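Local coordinates for protein N-formylglutamate amidohydrolase (Ralstonia eutropha, PDB 2Q7S) that binds a zinc ion and probably acts as a metal-dependent hydrolase of the N-formylglutamate amidohydrolase family, at residues S30-T35 with N170-P175. Numbering follows the deposited sequence.
Sequences SPHSGT and NLHSMP. With ZN (zinc ion), chain C.
With CG anti to their own carbonyl carbons (chi1 -69° in His32, -61° in His172), the two imidazoles reach from the loop after strand 26-30 and from strand 166-174 to one zinc ion. Each binds through ND1, with zinc 2.1 Å from His32 ND1 and 2.0 Å from His172 ND1; histidine suits the task, since one ring nitrogen can ligate while the other donates a hydrogen bond. His32 NE2 is tied to Asp83, and His172 NE2 donates its N-H, nearly in the ring plane, to Asn170 OD1 at 2.7 Å, approaching from above the amide's carbonyl plane. These second-shell bonds help hold the ring rotations and may make the imidazoles more electron-rich. Asp55 completes the protein ligands in a site at the C-terminal ends of the neighbouring parallel strands 26-30 and 166-174, consistent with the zinc exopeptidase clan. Pro31, rigid and apolar, sets CG over the centre of the His32 ring and 3.7 Å from His172 CE1, while its CD rests against the Leu171 carbonyl. A water links the two segments: it accepts from His32 N, donates to Leu171 O and meets Ser30 OG, which also shares a hydrogen bond with Ser33 OG, 2.6 Å away.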
loop_
_atom_site.group_PDB
_atom_site.type_symbol
_atom_site.label_atom_id
_atom_site.label_comp_id
_atom_site.label_asym_id
_atom_site.label_seq_id
_atom_site.Cartn_x
_atom_site.Cartn_y
_atom_site.Cartn_z
ATOM N N SER A 30 3.085 0.311 -4.123
ATOM C CA SER A 30 3.269 -0.715 -3.092
ATOM C C SER A 30 4.117 -0.010 -1.990
ATOM O O SER A 30 5.380 -0.075 -1.978
ATOM C CB SER A 30 3.945 -1.961 -3.688
ATOM O OG SER A 30 4.270 -2.996 -2.762
ATOM N N PRO A 31 3.437 0.603 -1.010
ATOM C CA PRO A 31 4.168 1.349 0.051
ATOM C C PRO A 31 4.837 0.499 1.145
ATOM O O PRO A 31 5.632 1.009 1.921
ATOM C CB PRO A 31 3.074 2.218 0.675
ATOM C CG PRO A 31 1.824 1.450 0.431
ATOM C CD PRO A 31 1.972 0.715 -0.863
ATOM N N HIS A 32 4.434 -0.760 1.247
ATOM C CA HIS A 32 4.747 -1.598 2.364
ATOM C C HIS A 32 5.645 -2.765 2.102
ATOM O O HIS A 32 5.906 -3.517 3.017
ATOM C CB HIS A 32 3.440 -2.058 2.959
ATOM C CG HIS A 32 2.686 -0.954 3.604
ATOM N ND1 HIS A 32 1.359 -1.047 3.924
ATOM C CD2 HIS A 32 3.084 0.286 3.988
ATOM C CE1 HIS A 32 0.965 0.084 4.487
ATOM N NE2 HIS A 32 1.996 0.906 4.551
ATOM N N SER A 33 6.118 -2.893 0.852
ATOM C CA SER A 33 6.888 -4.029 0.411
ATOM C C SER A 33 8.398 -3.901 0.618
ATOM O O SER A 33 9.132 -4.837 0.298
ATOM C CB SER A 33 6.586 -4.385 -1.048
ATOM O OG SER A 33 6.707 -3.283 -1.939
ATOM N N GLY A 34 8.848 -2.779 1.164
ATOM C CA GLY A 34 10.255 -2.572 1.382
ATOM C C GLY A 34 10.853 -3.443 2.459
ATOM O O GLY A 34 10.280 -3.567 3.539
ATOM N N THR A 35 12.021 -4.026 2.160
ATOM C CA THR A 35 12.717 -4.959 3.060
ATOM C C THR A 35 14.176 -4.554 3.360
ATOM O O THR A 35 14.916 -5.322 3.975
ATOM C CB THR A 35 12.794 -6.339 2.448
ATOM O OG1 THR A 35 13.473 -6.224 1.199
ATOM C CG2 THR A 35 11.386 -6.950 2.243
ATOM N N ASN A 170 -3.584 1.324 -4.749
ATOM C CA ASN A 170 -2.752 1.265 -3.558
ATOM C C ASN A 170 -2.710 -0.215 -3.086
ATOM O O ASN A 170 -3.738 -0.792 -2.734
ATOM C CB ASN A 170 -3.395 2.225 -2.514
ATOM C CG ASN A 170 -2.547 2.439 -1.295
ATOM O OD1 ASN A 170 -2.928 2.032 -0.194
ATOM N ND2 ASN A 170 -1.419 3.088 -1.458
ATOM N N LEU A 171 -1.533 -0.843 -3.110
ATOM C CA LEU A 171 -1.423 -2.269 -3.109
ATOM C C LEU A 171 -0.862 -2.782 -1.800
ATOM O O LEU A 171 0.176 -2.297 -1.354
ATOM C CB LEU A 171 -0.483 -2.706 -4.287
ATOM C CG LEU A 171 -0.886 -2.215 -5.684
ATOM C CD1 LEU A 171 0.154 -2.601 -6.768
ATOM C CD2 LEU A 171 -2.258 -2.700 -6.070
ATOM N N HIS A 172 -1.503 -3.821 -1.232
ATOM C CA HIS A 172 -1.150 -4.353 0.081
ATOM C C HIS A 172 -1.328 -5.842 0.161
ATOM O O HIS A 172 -1.908 -6.484 -0.719
ATOM C CB HIS A 172 -2.043 -3.715 1.188
ATOM C CG HIS A 172 -1.882 -2.259 1.270
ATOM N ND1 HIS A 172 -1.033 -1.657 2.177
ATOM C CD2 HIS A 172 -2.366 -1.281 0.482
ATOM C CE1 HIS A 172 -1.036 -0.359 1.953
ATOM N NE2 HIS A 172 -1.831 -0.107 0.934
ATOM N N SER A 173 -0.766 -6.386 1.218
ATOM C CA SER A 173 -1.176 -7.693 1.728
ATOM C C SER A 173 -1.445 -7.620 3.232
ATOM O O SER A 173 -0.917 -6.787 3.945
ATOM C CB SER A 173 -0.105 -8.743 1.415
ATOM O OG SER A 173 1.036 -8.532 2.200
HETATM N N MSE A 174 -2.178 -8.587 3.717
HETATM C CA MSE A 174 -2.628 -8.582 5.074
HETATM C C MSE A 174 -2.481 -9.985 5.684
HETATM O O MSE A 174 -2.590 -11.016 4.967
HETATM C CB MSE A 174 -4.086 -8.092 5.100
HETATM C CG MSE A 174 -4.971 -8.759 4.107
HETATM SE SE MSE A 174 -6.849 -8.256 4.261
HETATM C CE MSE A 174 -7.327 -9.695 3.071
ATOM N N PRO A 175 -2.254 -10.047 7.007
ATOM C CA PRO A 175 -2.167 -11.317 7.697
ATOM C C PRO A 175 -3.516 -11.974 7.878
ATOM O O PRO A 175 -4.572 -11.320 7.784
ATOM C CB PRO A 175 -1.557 -10.928 9.051
ATOM C CG PRO A 175 -2.008 -9.553 9.247
ATOM C CD PRO A 175 -2.035 -8.914 7.915
HETATM ZN ZN ZN C . -0.024 -2.614 3.588
HETATM O O HOH W 1 2.760 -2.630 -0.354
#